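Local coordinates for protein Keto/oxoacid ferredoxin oxidoreductase, gamma subunit (Geobacter sulfurreducens, PDB 3ON3) that probably serves as the gamma subunit of a keto acid:ferredoxin oxidoreductase, which oxidises 2-oxoacids and passes the electrons to ferredoxin, at residues L74-T78 with Q79-D83; N123-R127 with E128-N132; V134-G137 with A138-L142; G144-K148 with E149-K153; S157-E161 with A162-L166. One frame throughout, in Å; residues are numbered along the deposited sequence.

Contact 1: L74-T78 with Q79-D83; sequences LLALT and QEACD
Thr-78 is the N-cap of helix 79-85 and takes the N-H groups of Ala-81 and Cys-82 in its first turn. It sits where strand 71-76 gives way to the helix. That strand runs inside the mixed sheet, between strands 6-12 and 93-98. Hydroxyl OG1 of Thr-78 accepts from the backbone N of Ala-81 at 3.0 Å, with an angle of 158° at the hydrogen. Its chi1 of 71° places OG1 between the backbone N and the carbonyl carbon, which turns the hydroxyl back over the start of the helix. The carbonyl of the same residue takes a second N-H. Cys-82 N donates to Thr-78 O at 3.0 Å, and the donor lies in the carbonyl plane. One residue thus serves two amides of the first turn. The methyl of Ala-81 rests beside the hydroxyl, with CB 3.4 Å from Thr-78 OG1.

Apolar packing joins the strand end to the helix. Ala-76 CB points toward the helix and meets Cys-82 CB at 3.8 Å and Ala-81 CB at 4.0 Å. Ser-11 of strand 6-12 touches both alanines. On the outer side of the helix Gln-79 reaches forward one turn, and its NE2 also bonds to Lys-104 O. Gln-79 NE2 donates to Asp-83 OD1 at 2.8 Å, on the syn side and 33° out of the carboxylate plane.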
loop_
_atom_site.group_PDB
_atom_site.type_symbol
_atom_site.label_atom_id
_atom_site.label_comp_id
_atom_site.label_asym_id
_atom_site.label_seq_id
_atom_site.Cartn_x
_atom_site.Cartn_y
_atom_site.Cartn_z
ATOM N N LEU B 74 -11.677 12.686 -5.974
ATOM C CA LEU B 74 -10.616 12.206 -6.847
ATOM C C LEU B 74 -9.436 13.159 -6.931
ATOM O O LEU B 74 -9.588 14.345 -7.234
ATOM C CB LEU B 74 -11.160 11.945 -8.252
ATOM C CG LEU B 74 -10.080 11.664 -9.302
ATOM C CD1 LEU B 74 -9.520 10.222 -9.191
ATOM C CD2 LEU B 74 -10.601 11.931 -10.705
ATOM N N LEU B 75 -8.249 12.627 -6.669
ATOM C CA LEU B 75 -7.038 13.382 -6.905
ATOM C C LEU B 75 -6.480 12.991 -8.260
ATOM O O LEU B 75 -6.398 11.818 -8.559
ATOM C CB LEU B 75 -5.997 13.064 -5.841
ATOM C CG LEU B 75 -4.625 13.602 -6.255
ATOM C CD1 LEU B 75 -4.591 15.126 -6.139
ATOM C CD2 LEU B 75 -3.513 12.970 -5.426
ATOM N N ALA B 76 -6.097 13.977 -9.063
ATOM C CA ALA B 76 -5.399 13.733 -10.322
ATOM C C ALA B 76 -4.177 14.642 -10.439
ATOM O O ALA B 76 -4.303 15.855 -10.589
ATOM C CB ALA B 76 -6.338 13.939 -11.518
ATOM N N LEU B 77 -2.990 14.051 -10.383
ATOM C CA LEU B 77 -1.763 14.836 -10.457
ATOM C C LEU B 77 -1.305 15.070 -11.906
ATOM O O LEU B 77 -0.454 15.928 -12.168
ATOM C CB LEU B 77 -0.651 14.174 -9.625
ATOM C CG LEU B 77 -0.777 14.281 -8.096
ATOM C CD1 LEU B 77 0.327 13.484 -7.394
ATOM C CD2 LEU B 77 -0.779 15.747 -7.631
ATOM N N THR B 78 -1.879 14.307 -12.837
ATOM C CA THR B 78 -1.575 14.445 -14.268
ATOM C C THR B 78 -2.843 14.543 -15.112
ATOM O O THR B 78 -3.889 14.021 -14.728
ATOM C CB THR B 78 -0.759 13.242 -14.808
ATOM O OG1 THR B 78 -1.599 12.083 -14.874
ATOM C CG2 THR B 78 0.458 12.956 -13.928
ATOM N N GLN B 79 -2.734 15.211 -16.258
ATOM C CA GLN B 79 -3.820 15.323 -17.251
ATOM C C GLN B 79 -4.387 13.960 -17.644
ATOM O O GLN B 79 -5.601 13.753 -17.696
ATOM C CB GLN B 79 -3.313 16.040 -18.511
ATOM C CG GLN B 79 -4.399 16.377 -19.530
ATOM C CD GLN B 79 -5.412 17.362 -18.984
ATOM O OE1 GLN B 79 -5.091 18.520 -18.734
ATOM N NE2 GLN B 79 -6.643 16.906 -18.798
ATOM N N GLU B 80 -3.471 13.047 -17.933
ATOM C CA GLU B 80 -3.747 11.630 -18.163
ATOM C C GLU B 80 -4.653 10.988 -17.107
ATOM O O GLU B 80 -5.637 10.334 -17.436
ATOM C CB GLU B 80 -2.421 10.869 -18.228
ATOM C CG GLU B 80 -1.541 11.219 -19.441
ATOM C CD GLU B 80 -1.222 12.722 -19.578
ATOM O OE1 GLU B 80 -1.214 13.456 -18.557
ATOM O OE2 GLU B 80 -0.973 13.167 -20.726
ATOM N N ALA B 81 -4.314 11.181 -15.837
ATOM C CA ALA B 81 -5.116 10.659 -14.736
ATOM C C ALA B 81 -6.512 11.269 -14.744
ATOM O O ALA B 81 -7.520 10.584 -14.553
ATOM C CB ALA B 81 -4.427 10.949 -13.417
ATOM N N CYS B 82 -6.557 12.574 -14.966
ATOM C CA CYS B 82 -7.807 13.305 -14.959
ATOM C C CYS B 82 -8.696 12.852 -16.119
ATOM O O CYS B 82 -9.889 12.587 -15.945
ATOM C CB CYS B 82 -7.520 14.799 -15.060
ATOM S SG CYS B 82 -8.958 15.815 -14.837
ATOM N N ASP B 83 -8.100 12.778 -17.305
ATOM C CA ASP B 83 -8.791 12.264 -18.486
ATOM C C ASP B 83 -9.346 10.867 -18.233
ATOM O O ASP B 83 -10.533 10.604 -18.427
ATOM C CB ASP B 83 -7.827 12.210 -19.667
ATOM C CG ASP B 83 -7.371 13.580 -20.110
ATOM O OD1 ASP B 83 -7.939 14.579 -19.629
ATOM O OD2 ASP B 83 -6.444 13.655 -20.943
#

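Contact 2: N123-R127 with E128-N132; sequences NDVGR and EIVAN
Arg-127 and Val-130 close a tight helix-to-helix turn between helix 117-125 and helix 131-143. Gly-126 ends the first helix with a positive phi, and residues 128-129 form a short 3-10 segment.

One backbone hydrogen bond spans the turn. Val-130 N donates to Arg-127 O at 3.0 Å. The bond is nearly straight at 171°, though the donor is tilted from the carbonyl plane.

The apolar contacts centre on the arginine chain. It runs extended from CG to NE, with CG anti to the backbone N (chi1 -169°), which carries it past Ile-129. Ile-129 CG1 meets Arg-127 CG at 3.5 Å. Ile-129 CD1 lies over one face of the guanidinium, 3.3 Å from Arg-127 NE. Val-130 CG1 crosses the chain at about a right angle, 4.1 Å from Arg-127 CD.

The charged group has a further partner, a cation-pi contact with the ring of Phe-163. With an alanine here, that ring would probably lose its cationic mate and Ile-129 the flat group under its CD1.

Behind the turn, helix 164-181 packs through Ala-170 on both Val-125 and Val-130. Val-125 CG1 and Val-130 CG2 approach to 4.2 Å.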
loop_
_atom_site.group_PDB
_atom_site.type_symbol
_atom_site.label_atom_id
_atom_site.label_comp_id
_atom_site.label_asym_id
_atom_site.label_seq_id
_atom_site.Cartn_x
_atom_site.Cartn_y
_atom_site.Cartn_z
ATOM N N ASN B 123 9.134 23.523 -4.419
ATOM C CA ASN B 123 9.724 24.839 -4.151
ATOM C C ASN B 123 9.512 25.387 -2.741
ATOM O O ASN B 123 10.399 26.015 -2.176
ATOM C CB ASN B 123 9.236 25.859 -5.183
ATOM C CG ASN B 123 9.938 25.707 -6.516
ATOM O OD1 ASN B 123 11.159 25.852 -6.608
ATOM N ND2 ASN B 123 9.172 25.415 -7.557
ATOM N N ASP B 124 8.334 25.156 -2.183
ATOM C CA ASP B 124 8.015 25.672 -0.856
ATOM C C ASP B 124 8.609 24.787 0.234
ATOM O O ASP B 124 9.305 25.274 1.117
ATOM C CB ASP B 124 6.501 25.800 -0.678
ATOM C CG ASP B 124 5.866 26.675 -1.741
ATOM O OD1 ASP B 124 6.617 27.272 -2.534
ATOM O OD2 ASP B 124 4.622 26.769 -1.787
ATOM N N VAL B 125 8.341 23.486 0.155
ATOM C CA VAL B 125 8.879 22.536 1.111
ATOM C C VAL B 125 10.342 22.232 0.786
ATOM O O VAL B 125 11.151 21.989 1.681
ATOM C CB VAL B 125 8.081 21.227 1.095
ATOM C CG1 VAL B 125 8.710 20.203 2.036
ATOM C CG2 VAL B 125 6.643 21.490 1.468
ATOM N N GLY B 126 10.679 22.254 -0.499
ATOM C CA GLY B 126 12.021 21.916 -0.934
ATOM C C GLY B 126 12.300 20.425 -1.064
ATOM O O GLY B 126 13.461 20.011 -1.056
ATOM N N ARG B 127 11.249 19.615 -1.185
ATOM C CA ARG B 127 11.411 18.184 -1.461
ATOM C C ARG B 127 10.318 17.628 -2.383
ATOM O O ARG B 127 9.274 17.145 -1.930
ATOM C CB ARG B 127 11.469 17.386 -0.161
ATOM C CG ARG B 127 11.885 15.949 -0.350
ATOM C CD ARG B 127 12.125 15.259 0.988
ATOM N NE ARG B 127 12.892 14.026 0.824
ATOM C CZ ARG B 127 14.156 13.989 0.414
ATOM N NH1 ARG B 127 14.793 15.121 0.121
ATOM N NH2 ARG B 127 14.782 12.825 0.293
ATOM N N GLU B 128 10.582 17.693 -3.685
ATOM C CA GLU B 128 9.623 17.299 -4.712
ATOM C C GLU B 128 8.868 15.987 -4.416
ATOM O O GLU B 128 7.654 15.915 -4.585
ATOM C CB GLU B 128 10.343 17.198 -6.065
ATOM C CG GLU B 128 9.446 17.301 -7.280
ATOM C CD GLU B 128 10.215 17.128 -8.585
ATOM O OE1 GLU B 128 9.661 17.471 -9.652
ATOM O OE2 GLU B 128 11.370 16.645 -8.543
ATOM N N ILE B 129 9.583 14.952 -3.990
ATOM C CA ILE B 129 8.962 13.647 -3.774
ATOM C C ILE B 129 7.813 13.612 -2.773
ATOM O O ILE B 129 7.072 12.626 -2.718
ATOM C CB ILE B 129 9.985 12.582 -3.318
ATOM C CG1 ILE B 129 10.760 13.078 -2.100
ATOM C CG2 ILE B 129 10.916 12.199 -4.460
ATOM C CD1 ILE B 129 11.857 12.129 -1.652
ATOM N N VAL B 130 7.659 14.654 -1.963
ATOM C CA VAL B 130 6.597 14.595 -0.972
ATOM C C VAL B 130 5.331 15.257 -1.483
ATOM O O VAL B 130 4.427 15.583 -0.704
ATOM C CB VAL B 130 7.037 15.088 0.434
ATOM C CG1 VAL B 130 8.193 14.199 0.964
ATOM C CG2 VAL B 130 7.411 16.573 0.421
ATOM N N ALA B 131 5.254 15.409 -2.806
ATOM C CA ALA B 131 4.078 16.016 -3.437
ATOM C C ALA B 131 2.816 15.261 -3.053
ATOM O O ALA B 131 1.771 15.866 -2.836
ATOM C CB ALA B 131 4.239 16.088 -4.946
ATOM N N ASN B 132 2.927 13.941 -2.936
ATOM C CA ASN B 132 1.815 13.119 -2.462
ATOM C C ASN B 132 1.340 13.482 -1.055
ATOM O O ASN B 132 0.183 13.262 -0.729
ATOM C CB ASN B 132 2.173 11.631 -2.518
ATOM C CG ASN B 132 3.376 11.280 -1.654
ATOM O OD1 ASN B 132 4.280 12.097 -1.442
ATOM N ND2 ASN B 132 3.390 10.058 -1.149
#

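Contact 3: V134-G137 with A138-L142; sequences VALG and AMVAL
Met-139 N donates to Ala-135 O at 2.7 Å, the shortest of four successive i to i+4 bonds across this part of helix 131-143. Ala-138 N bonds to Val-134 O, and Val-140 N to Leu-136 O, both at 3.0 Å. Ala-141 N meets Gly-137 O at 3.1 Å and is the straightest of the four, at 173°. All four donors tilt moderately from their carbonyl planes. The pattern is that of a regular alpha-helix, and most of it is buried.

The helix is a central packing element of the fold. Ala-138, Met-139 and Leu-142 touch Leu-96 of strand 93-98. Val-134, Ala-138 and Ala-141 meet helix 164-181, and Leu-136 and Val-140 meet Met-25 of helix 18-32. Ala-138 and Ala-141 present only methyls to helix 164-181. The methyl of Ala-138 lies over the turn below, with CB 3.4 Å from Ala-135 O.

Met-139 is a selenomethionine. Its chain bends at chi2 and chi3, and its end leads away from the preceding turn. Leu-136 and Val-140 form the direct side-chain pair along the helix. CG of Leu-136 is anti to its backbone N (chi1 -172°), which sends the side chain outward from the helix and brings its branch round to the side where Val-140 lies. Its CD1 meets Val-140 CG2 at 3.9 Å, and the same CG2 lies 3.1 Å from Leu-136 O.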
loop_
_atom_site.group_PDB
_atom_site.type_symbol
_atom_site.label_atom_id
_atom_site.label_comp_id
_atom_site.label_asym_id
_atom_site.label_seq_id
_atom_site.Cartn_x
_atom_site.Cartn_y
_atom_site.Cartn_z
ATOM N N VAL B 134 1.636 16.667 0.269
ATOM C CA VAL B 134 0.880 17.874 -0.050
ATOM C C VAL B 134 -0.557 17.568 -0.471
ATOM O O VAL B 134 -1.502 18.145 0.060
ATOM C CB VAL B 134 1.535 18.681 -1.147
ATOM C CG1 VAL B 134 0.742 19.988 -1.374
ATOM C CG2 VAL B 134 2.976 18.979 -0.790
ATOM N N ALA B 135 -0.716 16.639 -1.407
ATOM C CA ALA B 135 -2.033 16.308 -1.945
ATOM C C ALA B 135 -2.918 15.696 -0.860
ATOM O O ALA B 135 -4.130 15.876 -0.839
ATOM C CB ALA B 135 -1.888 15.347 -3.118
ATOM N N LEU B 136 -2.284 14.963 0.039
ATOM C CA LEU B 136 -2.979 14.273 1.110
ATOM C C LEU B 136 -3.524 15.294 2.110
ATOM O O LEU B 136 -4.659 15.170 2.587
ATOM C CB LEU B 136 -2.007 13.305 1.783
ATOM C CG LEU B 136 -2.471 12.305 2.835
ATOM C CD1 LEU B 136 -2.732 13.014 4.177
ATOM C CD2 LEU B 136 -3.683 11.519 2.345
ATOM N N GLY B 137 -2.716 16.304 2.412
ATOM C CA GLY B 137 -3.160 17.419 3.247
ATOM C C GLY B 137 -4.323 18.128 2.571
ATOM O O GLY B 137 -5.338 18.476 3.197
ATOM N N ALA B 138 -4.191 18.319 1.267
ATOM C CA ALA B 138 -5.259 18.963 0.503
ATOM C C ALA B 138 -6.542 18.133 0.535
ATOM O O ALA B 138 -7.623 18.686 0.735
ATOM C CB ALA B 138 -4.821 19.229 -0.914
HETATM N N MSE B 139 -6.413 16.817 0.357
HETATM C CA MSE B 139 -7.561 15.913 0.297
HETATM C C MSE B 139 -8.299 15.839 1.623
HETATM O O MSE B 139 -9.514 15.653 1.651
HETATM C CB MSE B 139 -7.120 14.488 -0.080
HETATM C CG MSE B 139 -7.367 14.115 -1.507
HETATM SE SE MSE B 139 -9.214 14.361 -2.142
HETATM C CE MSE B 139 -8.622 14.986 -3.859
ATOM N N VAL B 140 -7.547 15.934 2.716
ATOM C CA VAL B 140 -8.124 15.930 4.064
ATOM C C VAL B 140 -8.915 17.216 4.274
ATOM O O VAL B 140 -10.059 17.176 4.723
ATOM C CB VAL B 140 -7.019 15.751 5.159
ATOM C CG1 VAL B 140 -7.574 15.950 6.586
ATOM C CG2 VAL B 140 -6.328 14.361 5.019
ATOM N N ALA B 141 -8.296 18.354 3.951
ATOM C CA ALA B 141 -8.986 19.646 3.997
ATOM C C ALA B 141 -10.320 19.619 3.242
ATOM O O ALA B 141 -11.358 19.966 3.809
ATOM C CB ALA B 141 -8.100 20.767 3.464
ATOM N N LEU B 142 -10.297 19.160 1.988
ATOM C CA LEU B 142 -11.490 19.199 1.124
ATOM C C LEU B 142 -12.605 18.197 1.452
ATOM O O LEU B 142 -13.769 18.506 1.289
ATOM C CB LEU B 142 -11.106 19.066 -0.360
ATOM C CG LEU B 142 -10.191 20.132 -0.962
ATOM C CD1 LEU B 142 -9.732 19.712 -2.344
ATOM C CD2 LEU B 142 -10.873 21.530 -1.006
#

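Contact 4: G144-K148 with E149-K153; sequences GVVSK and EAAEK
A chi1 of 61° puts OG of Ser-147 in the crowded position between its backbone N and carbonyl carbon, and there it faces the N-H of Ala-150. The chi1 of Val-146 (-65°, measured to CG1) leaves CG2 between its own backbone N and carbonyl carbon, turned to Ala-151. Together they form the N-terminal cap of helix 148-157, with Ser-147 as the N-cap. Ala-150 N donates to Ser-147 OG at 3.0 Å, with an angle of 155° at the hydrogen. Ala-151 N donates to Ser-147 O at 3.2 Å, and Glu-152 N to Lys-148 O at 2.9 Å. The Ala-150 methyl sits close under the hydroxyl, with CB 3.2 Å from Ser-147 OG.

The residue before the cap packs on the residue four beyond it, a hydrophobic staple. Val-146 CG2 meets Ala-151 CB at 4.0 Å. Val-140 of helix 131-143 touches both residues. Asp-33 accepts from the backbone N of Ser-147 and so helps hold the cap residue.

The charged chains go two ways. Lys-153 and Glu-149 pair at the surface, one turn apart, in a salt bridge of 3.6 Å between Lys-153 NZ and Glu-149 OE2. Lys-148 and Glu-152 reach helix 164-181 instead. Lys-148 NZ bonds to Gln-172 and lies in a cation-pi contact with Phe-175, and Glu-152 pairs with Arg-168.

Replacing Ser-147 with an alanine removes OG and is likely to leave the N-H of Ala-150 without its capping hydroxyl. Glu-149 is the second residue of the helix, where its negative charge probably suits the positive end of the helix dipole.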
loop_
_atom_site.group_PDB
_atom_site.type_symbol
_atom_site.label_atom_id
_atom_site.label_comp_id
_atom_site.label_asym_id
_atom_site.label_seq_id
_atom_site.Cartn_x
_atom_site.Cartn_y
_atom_site.Cartn_z
ATOM N N GLY B 144 -13.003 16.355 4.495
ATOM C CA GLY B 144 -13.316 16.219 5.903
ATOM C C GLY B 144 -13.616 14.780 6.288
ATOM O O GLY B 144 -14.335 14.542 7.233
ATOM N N VAL B 145 -13.067 13.811 5.561
ATOM C CA VAL B 145 -13.405 12.416 5.840
ATOM C C VAL B 145 -12.741 11.920 7.137
ATOM O O VAL B 145 -13.313 11.100 7.865
ATOM C CB VAL B 145 -13.116 11.464 4.623
ATOM C CG1 VAL B 145 -11.620 11.276 4.397
ATOM C CG2 VAL B 145 -13.781 10.127 4.832
ATOM N N VAL B 146 -11.545 12.436 7.425
ATOM C CA VAL B 146 -10.836 12.129 8.671
ATOM C C VAL B 146 -10.439 13.432 9.352
ATOM O O VAL B 146 -10.304 14.459 8.678
ATOM C CB VAL B 146 -9.562 11.290 8.419
ATOM C CG1 VAL B 146 -9.931 9.914 7.857
ATOM C CG2 VAL B 146 -8.588 12.009 7.464
ATOM N N SER B 147 -10.241 13.398 10.674
ATOM C CA SER B 147 -9.781 14.589 11.385
ATOM C C SER B 147 -8.386 14.940 10.899
ATOM O O SER B 147 -7.643 14.070 10.445
ATOM C CB SER B 147 -9.774 14.373 12.907
ATOM O OG SER B 147 -8.895 13.311 13.272
ATOM N N LYS B 148 -8.042 16.218 10.991
ATOM C CA LYS B 148 -6.704 16.668 10.648
ATOM C C LYS B 148 -5.686 15.948 11.537
ATOM O O LYS B 148 -4.612 15.567 11.071
ATOM C CB LYS B 148 -6.588 18.193 10.803
ATOM C CG LYS B 148 -5.200 18.762 10.455
ATOM C CD LYS B 148 -5.035 20.233 10.912
ATOM C CE LYS B 148 -3.770 20.875 10.330
ATOM N NZ LYS B 148 -3.383 22.166 11.029
ATOM N N GLU B 149 -6.041 15.744 12.808
ATOM C CA GLU B 149 -5.158 15.037 13.729
ATOM C C GLU B 149 -4.880 13.591 13.288
ATOM O O GLU B 149 -3.725 13.154 13.306
ATOM C CB GLU B 149 -5.667 15.088 15.190
ATOM C CG GLU B 149 -4.836 14.227 16.158
ATOM C CD GLU B 149 -5.335 14.203 17.616
ATOM O OE1 GLU B 149 -6.400 14.770 17.935
ATOM O OE2 GLU B 149 -4.638 13.596 18.460
ATOM N N ALA B 150 -5.934 12.869 12.901
ATOM C CA ALA B 150 -5.817 11.484 12.430
ATOM C C ALA B 150 -4.856 11.393 11.257
ATOM O O ALA B 150 -3.960 10.546 11.219
ATOM C CB ALA B 150 -7.187 10.935 12.014
ATOM N N ALA B 151 -5.056 12.276 10.291
ATOM C CA ALA B 151 -4.251 12.276 9.080
ATOM C C ALA B 151 -2.811 12.653 9.373
ATOM O O ALA B 151 -1.874 12.066 8.809
ATOM C CB ALA B 151 -4.863 13.225 8.012
ATOM N N GLU B 152 -2.629 13.644 10.243
ATOM C CA GLU B 152 -1.289 14.075 10.608
ATOM C C GLU B 152 -0.507 12.921 11.263
ATOM O O GLU B 152 0.655 12.684 10.938
ATOM C CB GLU B 152 -1.325 15.264 11.576
ATOM C CG GLU B 152 0.066 15.873 11.774
ATOM C CD GLU B 152 0.154 16.915 12.882
ATOM O OE1 GLU B 152 -0.808 17.075 13.674
ATOM O OE2 GLU B 152 1.214 17.565 12.958
ATOM N N LYS B 153 -1.146 12.239 12.212
ATOM C CA LYS B 153 -0.532 11.101 12.901
ATOM C C LYS B 153 -0.186 10.010 11.904
ATOM O O LYS B 153 0.933 9.501 11.909
ATOM C CB LYS B 153 -1.453 10.537 13.980
ATOM C CG LYS B 153 -1.538 11.383 15.253
ATOM C CD LYS B 153 -2.194 10.599 16.365
ATOM C CE LYS B 153 -2.259 11.391 17.647
ATOM N NZ LYS B 153 -2.771 10.559 18.772
#

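Contact 5: S157-E161 with A162-L166; sequences SRVPE and AFVEL. With SO4 (sulfate ion), chain C.
Phe-163 N approaches Pro-160 O from above the carbonyl plane, 54° out of it and not on a lone pair, as a tight turn imposes. The bond is 2.9 Å long and closes a type I turn, with Glu-161 and Ala-162 at its corners. A second turn overlaps it. Val-164 N reaches Glu-161 O, but this bond is weak at 3.4 Å. The two turns lead the chain into helix 164-181, with Phe-163 as the N-cap residue.

Side chains fill in around the turns. Pro-160 CG comes to the edge of the Phe-163 ring, in its plane, 3.8 Å from CD1 of that ring. Val-159 CG1 packs against Val-164 CA at 3.9 Å. The chi1 of 76° on Val-164 places CG1 between the backbone N and the carbonyl carbon, and CG1 then lies 3.3 Å from Glu-161 O.

Arg-158 turns away from these turns and grips a sulfate ion, probably taken from the crystallisation liquor. NH1 donates to sulfate O1 at 3.0 Å, and this bond is nearly straight at 169°. NH2 donates to sulfate O3 at 2.8 Å. The sulfur lies in the guanidinium plane, at its edge, so the anion meets both terminal nitrogens. Gly-17 N of the second subunit also bonds the sulfate, and Glu-27 forms a salt bridge with Arg-158 NH2.

The loop joins helix 148-157 to helix 164-181 at the protein surface. There Arg-158 lies on Leu-20 and Val-23 of helix 18-32 and packs on Ile-19, in the same helix of the second subunit.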
loop_
_atom_site.group_PDB
_atom_site.type_symbol
_atom_site.label_atom_id
_atom_site.label_comp_id
_atom_site.label_asym_id
_atom_site.label_seq_id
_atom_site.Cartn_x
_atom_site.Cartn_y
_atom_site.Cartn_z
ATOM N N SER B 157 3.730 8.852 10.908
ATOM C CA SER B 157 4.135 7.510 11.297
ATOM C C SER B 157 4.709 6.725 10.112
ATOM O O SER B 157 5.361 5.692 10.300
ATOM C CB SER B 157 2.960 6.755 11.916
ATOM O OG SER B 157 2.406 7.499 12.982
ATOM N N ARG B 158 4.484 7.228 8.900
ATOM C CA ARG B 158 4.982 6.577 7.683
ATOM C C ARG B 158 6.142 7.348 7.046
ATOM O O ARG B 158 6.379 7.266 5.853
ATOM C CB ARG B 158 3.841 6.427 6.671
ATOM C CG ARG B 158 2.758 5.470 7.122
ATOM C CD ARG B 158 2.969 4.151 6.451
ATOM N NE ARG B 158 2.123 3.077 6.947
ATOM C CZ ARG B 158 2.489 1.800 6.890
ATOM N NH1 ARG B 158 3.673 1.490 6.385
ATOM N NH2 ARG B 158 1.692 0.846 7.341
ATOM N N VAL B 159 6.888 8.071 7.858
ATOM C CA VAL B 159 7.904 8.971 7.356
ATOM C C VAL B 159 9.134 8.790 8.241
ATOM O O VAL B 159 9.007 8.458 9.409
ATOM C CB VAL B 159 7.353 10.434 7.417
ATOM C CG1 VAL B 159 8.422 11.442 7.815
ATOM C CG2 VAL B 159 6.626 10.813 6.110
ATOM N N PRO B 160 10.334 8.984 7.680
ATOM C CA PRO B 160 11.561 8.827 8.465
ATOM C C PRO B 160 11.752 10.019 9.387
ATOM O O PRO B 160 11.382 11.143 9.024
ATOM C CB PRO B 160 12.675 8.831 7.405
ATOM C CG PRO B 160 11.980 8.750 6.072
ATOM C CD PRO B 160 10.616 9.327 6.277
ATOM N N GLU B 161 12.345 9.767 10.548
ATOM C CA GLU B 161 12.593 10.783 11.545
ATOM C C GLU B 161 13.372 11.943 10.968
ATOM O O GLU B 161 13.164 13.092 11.357
ATOM C CB GLU B 161 13.368 10.198 12.729
ATOM C CG GLU B 161 13.613 11.235 13.836
ATOM C CD GLU B 161 14.233 10.649 15.100
ATOM O OE1 GLU B 161 13.775 9.584 15.554
ATOM O OE2 GLU B 161 15.173 11.262 15.649
ATOM N N ALA B 162 14.275 11.645 10.043
ATOM C CA ALA B 162 15.103 12.684 9.443
ATOM C C ALA B 162 14.312 13.633 8.522
ATOM O O ALA B 162 14.748 14.751 8.254
ATOM C CB ALA B 162 16.274 12.071 8.704
ATOM N N PHE B 163 13.144 13.211 8.060
ATOM C CA PHE B 163 12.410 14.046 7.118
ATOM C C PHE B 163 11.105 14.519 7.724
ATOM O O PHE B 163 10.220 15.021 7.025
ATOM C CB PHE B 163 12.157 13.307 5.793
ATOM C CG PHE B 163 13.413 13.032 5.001
ATOM C CD1 PHE B 163 13.774 11.741 4.676
ATOM C CD2 PHE B 163 14.229 14.072 4.590
ATOM C CE1 PHE B 163 14.933 11.484 3.956
ATOM C CE2 PHE B 163 15.381 13.826 3.867
ATOM C CZ PHE B 163 15.735 12.526 3.551
ATOM N N VAL B 164 11.006 14.367 9.038
ATOM C CA VAL B 164 9.732 14.551 9.716
ATOM C C VAL B 164 9.228 16.014 9.629
ATOM O O VAL B 164 8.067 16.245 9.351
ATOM C CB VAL B 164 9.754 13.956 11.163
ATOM C CG1 VAL B 164 10.520 14.853 12.117
ATOM C CG2 VAL B 164 8.340 13.676 11.640
ATOM N N GLU B 165 10.111 16.986 9.830
ATOM C CA GLU B 165 9.768 18.397 9.625
ATOM C C GLU B 165 9.222 18.716 8.227
ATOM O O GLU B 165 8.183 19.366 8.096
ATOM C CB GLU B 165 10.969 19.299 9.933
ATOM C CG GLU B 165 11.508 19.157 11.358
ATOM C CD GLU B 165 12.620 18.110 11.509
ATOM O OE1 GLU B 165 12.752 17.198 10.656
ATOM O OE2 GLU B 165 13.367 18.209 12.503
ATOM N N LEU B 166 9.911 18.250 7.186
ATOM C CA LEU B 166 9.489 18.492 5.796
ATOM C C LEU B 166 8.111 17.899 5.473
ATOM O O LEU B 166 7.316 18.512 4.801
ATOM C CB LEU B 166 10.531 17.951 4.805
ATOM C CG LEU B 166 11.818 18.758 4.622
ATOM C CD1 LEU B 166 12.206 19.482 5.908
ATOM C CD2 LEU B 166 12.953 17.858 4.158
HETATM S S SO4 C . 3.816 -2.189 7.179
HETATM O O1 SO4 C . 4.247 -1.472 5.988
HETATM O O2 SO4 C . 4.944 -2.934 7.705
HETATM O O3 SO4 C . 3.374 -1.210 8.171
HETATM O O4 SO4 C . 2.709 -3.098 6.904
#

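Overall arrangement
The five contacts follow one another along the chain. Contact 3 lies nearest the chain's centre and touches two others. Its selenomethionine CE and Ala-135 pack on Leu-74 and Leu-75 of contact 1, with centres about 15 Å apart. Val-140 packs on Val-146, Ser-147, Lys-148 and Ala-151 of contact 4, with centres about 10 Å apart. Contact 2 adjoins contact 3 in sequence and meets contact 5, about 13 Å away between centres, through Arg-127, Phe-163 and Leu-166. Contacts 1 and 5 stand farthest apart, with centres about 27 Å apart. The sulfate belongs to contact 5, where it bridges Arg-158 and Gly-17 of the second subunit.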